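Local structure of YfkN protein (Bacillus subtilis subsp. subtilis, 3GVE) at residues R42-I47 and S319-V324; N62-Q67 and N108-Y113; I129-V134 and G169-Q174. The protein belongs to the calcineurin-like phosphoesterase family of metal-dependent proteins and holds a manganese and a magnesium ion side by side in this model. All coordinates share one frame; numbering follows the deposited sequence.

Contact 1 (R42-I47 and S319-V324); sequences RTAQLI and SRNETV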
loop_
_atom_site.group_PDB
_atom_site.type_symbol
_atom_site.label_atom_id
_atom_site.label_comp_id
_atom_site.label_asym_id
_atom_site.label_seq_id
_atom_site.Cartn_x
_atom_site.Cartn_y
_atom_site.Cartn_z
ATOM N N ARG A 42 2.652 17.964 4.498
ATOM C CA ARG A 42 1.818 18.203 5.676
ATOM C C ARG A 42 2.569 17.948 6.979
ATOM O O ARG A 42 2.482 18.726 7.883
ATOM C CB ARG A 42 0.518 17.386 5.604
ATOM C CG ARG A 42 -0.446 17.989 4.587
ATOM C CD ARG A 42 -1.696 17.161 4.356
ATOM N NE ARG A 42 -2.627 17.899 3.492
ATOM C CZ ARG A 42 -3.594 18.688 3.933
ATOM N NH1 ARG A 42 -3.830 18.839 5.228
ATOM N NH2 ARG A 42 -4.360 19.310 3.057
ATOM N N THR A 43 3.337 16.869 7.047
ATOM C CA THR A 43 4.080 16.571 8.275
ATOM C C THR A 43 5.030 17.706 8.649
ATOM O O THR A 43 5.234 17.979 9.816
ATOM C CB THR A 43 4.900 15.264 8.143
ATOM O OG1 THR A 43 4.254 14.381 7.229
ATOM C CG2 THR A 43 5.086 14.579 9.507
ATOM N N ALA A 44 5.593 18.351 7.635
ATOM C CA ALA A 44 6.534 19.437 7.834
ATOM C C ALA A 44 5.905 20.624 8.569
ATOM O O ALA A 44 6.607 21.396 9.163
ATOM C CB ALA A 44 7.140 19.865 6.492
ATOM N N GLN A 45 4.578 20.730 8.538
ATOM C CA GLN A 45 3.896 21.775 9.288
ATOM C C GLN A 45 3.968 21.468 10.774
ATOM O O GLN A 45 4.149 22.368 11.558
ATOM C CB GLN A 45 2.442 21.947 8.818
ATOM C CG GLN A 45 2.295 22.297 7.333
ATOM C CD GLN A 45 2.755 23.690 6.985
ATOM O OE1 GLN A 45 3.879 24.058 7.213
ATOM N NE2 GLN A 45 1.860 24.461 6.383
ATOM N N LEU A 46 3.862 20.190 11.144
ATOM C CA LEU A 46 4.075 19.793 12.541
ATOM C C LEU A 46 5.526 20.004 12.964
ATOM O O LEU A 46 5.800 20.393 14.080
ATOM C CB LEU A 46 3.699 18.330 12.782
ATOM C CG LEU A 46 2.239 17.949 12.554
ATOM C CD1 LEU A 46 2.051 16.448 12.804
ATOM C CD2 LEU A 46 1.307 18.760 13.449
ATOM N N ILE A 47 6.448 19.719 12.052
ATOM C CA ILE A 47 7.872 19.906 12.340
ATOM C C ILE A 47 8.127 21.384 12.709
ATOM O O ILE A 47 8.786 21.679 13.680
ATOM C CB ILE A 47 8.770 19.457 11.143
ATOM C CG1 ILE A 47 8.685 17.926 10.952
ATOM C CG2 ILE A 47 10.217 19.944 11.335
ATOM C CD1 ILE A 47 9.332 17.389 9.692
ATOM N N SER A 319 -2.757 22.641 5.569
ATOM C CA SER A 319 -2.140 23.060 4.310
ATOM C C SER A 319 -0.739 22.494 4.095
ATOM O O SER A 319 -0.164 21.918 4.996
ATOM C CB SER A 319 -2.071 24.584 4.222
ATOM O OG SER A 319 -1.287 25.110 5.256
ATOM N N ARG A 320 -0.202 22.694 2.896
ATOM C CA ARG A 320 1.133 22.239 2.547
ATOM C C ARG A 320 2.192 23.237 2.970
ATOM O O ARG A 320 2.051 24.428 2.817
ATOM C CB ARG A 320 1.279 22.043 1.032
ATOM C CG ARG A 320 0.771 20.754 0.466
ATOM C CD ARG A 320 0.896 20.751 -1.052
ATOM N NE ARG A 320 0.024 21.730 -1.672
ATOM C CZ ARG A 320 -1.249 21.527 -1.986
ATOM N NH1 ARG A 320 -1.939 22.499 -2.537
ATOM N NH2 ARG A 320 -1.837 20.385 -1.753
ATOM N N ASN A 321 3.288 22.699 3.455
ATOM C CA ASN A 321 4.487 23.436 3.845
ATOM C C ASN A 321 5.178 23.947 2.580
ATOM O O ASN A 321 5.470 23.181 1.645
ATOM C CB ASN A 321 5.461 22.480 4.544
ATOM C CG ASN A 321 6.756 23.153 4.952
ATOM O OD1 ASN A 321 7.733 23.151 4.212
ATOM N ND2 ASN A 321 6.734 23.726 6.141
ATOM N N GLU A 322 5.468 25.237 2.532
ATOM C CA GLU A 322 6.080 25.825 1.343
ATOM C C GLU A 322 7.497 25.324 1.033
ATOM O O GLU A 322 7.866 25.276 -0.115
ATOM C CB GLU A 322 6.080 27.362 1.414
ATOM C CG GLU A 322 4.698 27.971 1.477
ATOM C CD GLU A 322 4.716 29.492 1.568
ATOM O OE1 GLU A 322 5.805 30.094 1.575
ATOM O OE2 GLU A 322 3.612 30.070 1.625
ATOM N N THR A 323 8.280 24.969 2.050
ATOM C CA THR A 323 9.644 24.586 1.786
ATOM C C THR A 323 9.615 23.237 1.030
ATOM O O THR A 323 10.396 23.008 0.116
ATOM C CB THR A 323 10.463 24.466 3.077
ATOM O OG1 THR A 323 10.552 25.756 3.693
ATOM C CG2 THR A 323 11.914 23.913 2.875
ATOM N N VAL A 324 8.715 22.352 1.451
ATOM C CA VAL A 324 8.566 21.072 0.770
ATOM C C VAL A 324 8.079 21.273 -0.654
ATOM O O VAL A 324 8.676 20.774 -1.573
ATOM C CB VAL A 324 7.625 20.109 1.525
ATOM C CG1 VAL A 324 7.421 18.836 0.709
ATOM C CG2 VAL A 324 8.234 19.775 2.900
#
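Gln-45 and Asn-321 meet amide to amide, their planes 90° apart. Asn-321 ND2 donates to Gln-45 OE1 over 3.1 Å at an N-H...O angle of 157°; the acceptor lies close to the plane of the asparagine amide, whereas the donor stands above the glutamine carbonyl plane and so is not on a lone pair. The glutamine chain bends at its second torsion, which folds its amide over the backbone of Ser-319 to Asn-321, with CD 3.6 Å from Asn-321 CA. Its other end, NE2, makes a weak bond to Ser-319 OG at 3.4 Å.

Asn-321 is the N-cap of helix 322-340, and the two ends of its amide do different work. With CG swung opposite the backbone N (chi1 178°), OD1 turns back to the first turn of its own helix. There it accepts from Val-324 N at 3.0 Å, in the carbonyl plane on a lone pair, and more weakly from Thr-323 N. ND2 is thereby presented to helix 40-53, and the C-terminal helix starts against the side of that helix. Next to the amide pair, Ala-44 CB packs 3.7 Å from Asn-321 CG and 3.8 Å from Val-324 CG2.

At the outer edge Arg-42 passes Ser-319, its CG 4.0 Å from Ser-319 O. Its NE forms a salt bridge with Asp-26, which Arg-320 also engages through NH2 along with Glu-34; this shared acidic partner probably offsets the like charges of the two arginines. Val-324 also touches Val-95 of helix 91-98.

Contact 2 (N62-Q67 and N108-Y113); sequences NGDLIQ and NHEFNY. With MG (magnesium ion), chain D; MN (manganese (II) ion), chain C.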
loop_
_atom_site.group_PDB
_atom_site.type_symbol
_atom_site.label_atom_id
_atom_site.label_comp_id
_atom_site.label_asym_id
_atom_site.label_seq_id
_atom_site.Cartn_x
_atom_site.Cartn_y
_atom_site.Cartn_z
ATOM N N ASN A 62 13.586 7.830 9.924
ATOM C CA ASN A 62 13.816 6.429 10.262
ATOM C C ASN A 62 13.817 5.411 9.119
ATOM O O ASN A 62 13.764 4.219 9.375
ATOM C CB ASN A 62 12.813 5.999 11.340
ATOM C CG ASN A 62 13.362 4.898 12.246
ATOM O OD1 ASN A 62 14.523 4.924 12.632
ATOM N ND2 ASN A 62 12.498 3.934 12.601
ATOM N N GLY A 63 13.904 5.884 7.874
ATOM C CA GLY A 63 14.021 4.990 6.732
ATOM C C GLY A 63 12.701 4.600 6.077
ATOM O O GLY A 63 11.643 5.053 6.478
ATOM N N ASP A 64 12.786 3.747 5.059
ATOM C CA ASP A 64 11.686 3.501 4.095
ATOM C C ASP A 64 11.203 4.861 3.551
ATOM O O ASP A 64 10.031 5.214 3.610
ATOM C CB ASP A 64 10.540 2.670 4.706
ATOM C CG ASP A 64 10.733 1.182 4.521
ATOM O OD1 ASP A 64 11.853 0.782 4.143
ATOM O OD2 ASP A 64 9.761 0.439 4.789
ATOM N N LEU A 65 12.167 5.610 3.029
ATOM C CA LEU A 65 12.008 7.004 2.618
ATOM C C LEU A 65 11.961 7.218 1.097
ATOM O O LEU A 65 11.139 7.969 0.612
ATOM C CB LEU A 65 13.155 7.827 3.213
ATOM C CG LEU A 65 13.295 9.261 2.698
ATOM C CD1 LEU A 65 12.132 10.098 3.165
ATOM C CD2 LEU A 65 14.640 9.869 3.176
ATOM N N ILE A 66 12.858 6.568 0.367
ATOM C CA ILE A 66 13.085 6.905 -1.029
ATOM C C ILE A 66 12.318 6.062 -2.038
ATOM O O ILE A 66 12.409 6.302 -3.233
ATOM C CB ILE A 66 14.597 6.852 -1.370
ATOM C CG1 ILE A 66 15.106 5.400 -1.389
ATOM C CG2 ILE A 66 15.390 7.734 -0.413
ATOM C CD1 ILE A 66 16.565 5.256 -1.824
ATOM N N GLN A 67 11.572 5.079 -1.559
ATOM C CA GLN A 67 10.870 4.133 -2.422
ATOM C C GLN A 67 9.429 3.973 -1.979
ATOM O O GLN A 67 9.126 4.050 -0.808
ATOM C CB GLN A 67 11.566 2.772 -2.338
ATOM C CG GLN A 67 11.052 1.739 -3.343
ATOM C CD GLN A 67 9.774 1.008 -2.920
ATOM O OE1 GLN A 67 9.068 0.453 -3.757
ATOM N NE2 GLN A 67 9.501 0.983 -1.651
ATOM N N ASN A 108 14.312 -1.165 4.894
ATOM C CA ASN A 108 14.488 -2.267 3.912
ATOM C C ASN A 108 14.312 -1.803 2.476
ATOM O O ASN A 108 14.966 -2.246 1.540
ATOM C CB ASN A 108 13.574 -3.484 4.208
ATOM C CG ASN A 108 12.141 -3.094 4.584
ATOM O OD1 ASN A 108 11.862 -2.358 5.531
ATOM N ND2 ASN A 108 11.233 -3.509 3.749
ATOM N N HIS A 109 13.359 -0.905 2.267
ATOM C CA HIS A 109 13.037 -0.444 0.880
ATOM C C HIS A 109 14.149 0.429 0.269
ATOM O O HIS A 109 14.119 0.595 -0.957
ATOM C CB HIS A 109 11.653 0.193 0.809
ATOM C CG HIS A 109 10.579 -0.830 0.904
ATOM N ND1 HIS A 109 10.286 -1.699 -0.138
ATOM C CD2 HIS A 109 9.800 -1.191 1.941
ATOM C CE1 HIS A 109 9.320 -2.538 0.251
ATOM N NE2 HIS A 109 8.993 -2.230 1.505
ATOM N N GLU A 110 15.087 0.928 1.069
ATOM C CA GLU A 110 16.224 1.657 0.517
ATOM C C GLU A 110 17.105 0.782 -0.374
ATOM O O GLU A 110 17.847 1.310 -1.154
ATOM C CB GLU A 110 17.061 2.278 1.655
ATOM C CG GLU A 110 16.773 3.772 1.936
ATOM C CD GLU A 110 15.417 3.995 2.552
ATOM O OE1 GLU A 110 15.061 3.247 3.465
ATOM O OE2 GLU A 110 14.714 4.897 2.131
ATOM N N PHE A 111 16.980 -0.526 -0.238
ATOM C CA PHE A 111 17.799 -1.464 -0.994
ATOM C C PHE A 111 17.168 -1.942 -2.292
ATOM O O PHE A 111 17.797 -2.644 -3.049
ATOM C CB PHE A 111 18.136 -2.666 -0.100
ATOM C CG PHE A 111 18.990 -2.301 1.085
ATOM C CD1 PHE A 111 20.358 -2.225 0.959
ATOM C CD2 PHE A 111 18.417 -1.989 2.302
ATOM C CE1 PHE A 111 21.142 -1.857 2.037
ATOM C CE2 PHE A 111 19.186 -1.621 3.365
ATOM C CZ PHE A 111 20.541 -1.560 3.238
ATOM N N ASN A 112 15.913 -1.566 -2.528
ATOM C CA ASN A 112 15.131 -2.090 -3.658
ATOM C C ASN A 112 15.723 -1.744 -5.028
ATOM O O ASN A 112 15.490 -2.439 -5.991
ATOM C CB ASN A 112 13.688 -1.546 -3.653
ATOM C CG ASN A 112 12.797 -2.087 -2.534
ATOM O OD1 ASN A 112 11.677 -1.639 -2.433
ATOM N ND2 ASN A 112 13.267 -3.021 -1.730
ATOM N N TYR A 113 16.471 -0.654 -5.109
ATOM C CA TYR A 113 17.010 -0.187 -6.388
ATOM C C TYR A 113 18.506 -0.471 -6.525
ATOM O O TYR A 113 19.157 0.032 -7.429
ATOM C CB TYR A 113 16.716 1.305 -6.558
ATOM C CG TYR A 113 15.238 1.623 -6.657
ATOM C CD1 TYR A 113 14.378 0.777 -7.328
ATOM C CD2 TYR A 113 14.714 2.759 -6.096
ATOM C CE1 TYR A 113 13.041 1.049 -7.423
ATOM C CE2 TYR A 113 13.355 3.040 -6.195
ATOM C CZ TYR A 113 12.536 2.184 -6.868
ATOM O OH TYR A 113 11.203 2.468 -6.965
HETATM MG MG MG D . 10.290 -1.307 6.381
HETATM MN MN MN C . 7.549 0.718 5.243
HETATM O O HOH W 1 9.740 0.227 -6.689
HETATM O O HOH W 2 7.853 -1.164 6.348
HETATM O O HOH W 3 7.001 -0.858 3.740
#
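This buried contact joins two metal-site loops of the calcineurin-like phosphoesterase fold, one following strand 57-61 and the other following strand 104-105. Asp-64 OD2 bridges the two ions, 2.3 Å from manganese and 2.4 Å from magnesium, and Asn-108 OD1 also binds magnesium. Asp-19, His-21 and His-251 complete the protein ligands of manganese, and His-216 and His-249 those of magnesium.

The second oxygen of Asp-64, OD1, accepts from His-109 N at 2.9 Å, met on its syn side but 25° out of the carboxylate plane; this bond helps fix the rotation of the bridging carboxylate. Glu-110 bends at its second torsion and brings its carboxylate to the backbone N-H groups of the 62-67 loop. OE1 takes Asp-64 N through its syn lone pair and also accepts from Gly-107 N. OE2 takes Leu-65 N at 2.8 Å through its syn lone pair and Ile-66 N nearly along the C-O axis. Four backbone N-H groups thus hold the buried carboxylate, a second shell positioning the metal ligand.

Farther out, Gln-67 NE2 comes obliquely to the His-109 ring, 3.2 Å from ND1 and not hydrogen-bonded to it, with amide and ring planes 20° apart. That ring is itself held by Asn-112: ND1 donates to OD1 at 2.7 Å and 172°, in the ring plane.

Contact 3 (I129-V134 and G169-Q174); sequences IVNANV and GFVPPQ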
loop_
_atom_site.group_PDB
_atom_site.type_symbol
_atom_site.label_atom_id
_atom_site.label_comp_id
_atom_site.label_asym_id
_atom_site.label_seq_id
_atom_site.Cartn_x
_atom_site.Cartn_y
_atom_site.Cartn_z
ATOM N N ILE A 129 23.620 9.638 7.239
ATOM C CA ILE A 129 22.699 8.510 7.136
ATOM C C ILE A 129 23.470 7.306 7.669
ATOM O O ILE A 129 24.481 6.920 7.125
ATOM C CB ILE A 129 22.209 8.342 5.688
ATOM C CG1 ILE A 129 21.342 9.553 5.326
ATOM C CG2 ILE A 129 21.407 7.073 5.543
ATOM C CD1 ILE A 129 20.919 9.622 3.850
ATOM N N VAL A 130 23.005 6.760 8.774
ATOM C CA VAL A 130 23.777 5.776 9.510
ATOM C C VAL A 130 23.125 4.402 9.453
ATOM O O VAL A 130 21.912 4.279 9.364
ATOM C CB VAL A 130 23.987 6.211 11.000
ATOM C CG1 VAL A 130 24.901 7.459 11.055
ATOM C CG2 VAL A 130 22.645 6.496 11.695
ATOM N N ASN A 131 23.954 3.378 9.527
ATOM C CA ASN A 131 23.502 2.008 9.693
ATOM C C ASN A 131 24.650 1.162 10.243
ATOM O O ASN A 131 25.736 1.219 9.687
ATOM C CB ASN A 131 23.000 1.414 8.381
ATOM C CG ASN A 131 22.791 -0.080 8.497
ATOM O OD1 ASN A 131 23.721 -0.846 8.307
ATOM N ND2 ASN A 131 21.598 -0.493 8.879
ATOM N N ALA A 132 24.392 0.435 11.306
ATOM C CA ALA A 132 25.441 -0.280 12.003
ATOM C C ALA A 132 25.486 -1.760 11.681
ATOM O O ALA A 132 26.509 -2.384 11.905
ATOM C CB ALA A 132 25.297 -0.080 13.519
ATOM N N ASN A 133 24.389 -2.331 11.194
ATOM C CA ASN A 133 24.310 -3.793 11.077
ATOM C C ASN A 133 24.527 -4.415 9.696
ATOM O O ASN A 133 24.807 -5.593 9.599
ATOM C CB ASN A 133 23.068 -4.365 11.813
ATOM C CG ASN A 133 21.718 -4.001 11.160
ATOM O OD1 ASN A 133 21.535 -2.924 10.612
ATOM N ND2 ASN A 133 20.759 -4.913 11.270
ATOM N N VAL A 134 24.431 -3.632 8.632
ATOM C CA VAL A 134 24.770 -4.147 7.310
ATOM C C VAL A 134 26.283 -4.113 7.117
ATOM O O VAL A 134 26.901 -3.091 7.295
ATOM C CB VAL A 134 24.073 -3.364 6.169
ATOM C CG1 VAL A 134 24.395 -4.007 4.800
ATOM C CG2 VAL A 134 22.564 -3.337 6.399
ATOM N N GLY A 169 21.884 3.483 13.589
ATOM C CA GLY A 169 20.724 2.975 12.858
ATOM C C GLY A 169 20.789 1.481 12.608
ATOM O O GLY A 169 21.849 0.914 12.524
ATOM N N PHE A 170 19.617 0.879 12.466
ATOM C CA PHE A 170 19.443 -0.563 12.241
ATOM C C PHE A 170 18.369 -0.858 11.208
ATOM O O PHE A 170 17.372 -0.163 11.137
ATOM C CB PHE A 170 19.060 -1.285 13.545
ATOM C CG PHE A 170 19.916 -0.912 14.702
ATOM C CD1 PHE A 170 21.184 -1.451 14.854
ATOM C CD2 PHE A 170 19.466 -0.004 15.625
ATOM C CE1 PHE A 170 21.977 -1.085 15.922
ATOM C CE2 PHE A 170 20.250 0.361 16.700
ATOM C CZ PHE A 170 21.518 -0.182 16.848
ATOM N N VAL A 171 18.583 -1.919 10.438
ATOM C CA VAL A 171 17.612 -2.395 9.449
ATOM C C VAL A 171 17.351 -3.891 9.684
ATOM O O VAL A 171 18.180 -4.580 10.245
ATOM C CB VAL A 171 18.127 -2.120 7.996
ATOM C CG1 VAL A 171 19.261 -3.082 7.631
ATOM C CG2 VAL A 171 16.994 -2.199 6.972
ATOM N N PRO A 172 16.192 -4.402 9.285
ATOM C CA PRO A 172 15.945 -5.831 9.546
ATOM C C PRO A 172 16.845 -6.734 8.689
ATOM O O PRO A 172 17.088 -6.461 7.533
ATOM C CB PRO A 172 14.469 -6.020 9.164
ATOM C CG PRO A 172 13.865 -4.637 9.340
ATOM C CD PRO A 172 14.966 -3.723 8.826
ATOM N N PRO A 173 17.324 -7.825 9.281
ATOM C CA PRO A 173 18.169 -8.767 8.535
ATOM C C PRO A 173 17.451 -9.445 7.373
ATOM O O PRO A 173 18.123 -9.968 6.503
ATOM C CB PRO A 173 18.599 -9.798 9.593
ATOM C CG PRO A 173 18.292 -9.218 10.888
ATOM C CD PRO A 173 17.219 -8.186 10.708
ATOM N N GLN A 174 16.130 -9.373 7.367
ATOM C CA GLN A 174 15.307 -9.950 6.333
ATOM C C GLN A 174 15.496 -9.284 4.965
ATOM O O GLN A 174 14.951 -9.761 3.987
ATOM C CB GLN A 174 13.832 -9.894 6.760
ATOM C CG GLN A 174 13.430 -10.882 7.842
ATOM C CD GLN A 174 13.899 -10.487 9.232
ATOM O OE1 GLN A 174 14.322 -9.376 9.466
ATOM N NE2 GLN A 174 13.811 -11.421 10.167
#
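Asn-133 reads both polar backbone atoms of Val-171 with one amide. Its ND2 donates to Val-171 O at 2.8 Å and 174°, the acceptor exactly in the amide plane and the donor in the carbonyl plane; its OD1 accepts from Val-171 N at 3.1 Å. The side chain reaches them with CG held between the backbone N and carbonyl carbon (chi1 69°).

OD1 has a second donor, Asn-131 ND2, 3.0 Å away, though OD1 lies well out of the plane of the Asn-131 amide, while Asn-133 ND2 also serves Gln-190 O. Asn-131 OD1 in turn accepts from Val-134 N at 2.9 Å, on a lone pair; this Asx motif ties down the turn that carries both asparagines.

Next to this network Ala-132 N donates to Gly-169 O at 2.9 Å, and the same carbonyl receives a CA-H...O contact from Asn-131. Gly-169 N, by contrast, is buried with no partner in the model, lying 3.6 Å from Val-130 CG2. Apolar packing adds Val-134 CG2 against Val-171 CG1, 3.5 Å apart.

The turn follows the short, weakly bonded strand 129-130, which runs parallel to 104-105, and lies against the end of strand 160-170; Ala-132 and Phe-170 both reach Ser-195 of helix 192-205.

How the contacts relate
Along the chain contacts 2 and 3 follow one another in series, and both are nested inside the long loop closed by contact 1. Contacts 2 and 3 have centres 11 Å apart and touch: Val-171 CG2 packs 3.5 Å from Asn-108 N, and Phe-111 CZ lies 4.2 Å from Val-134 CG2. The loop carrying the magnesium ligand Asn-108 therefore packs against the residue that follows strand 160-170, and Ile-175 of helix 175-178 touches both contacts. Contact 1 stands apart, its centre 22 Å from that of contact 2 and 28 Å from that of contact 3, with contacts 1 and 3 on opposite sides of the chain's centre. Helix 91-98 reaches both contact 1, through Val-324, and contact 2, through Leu-65.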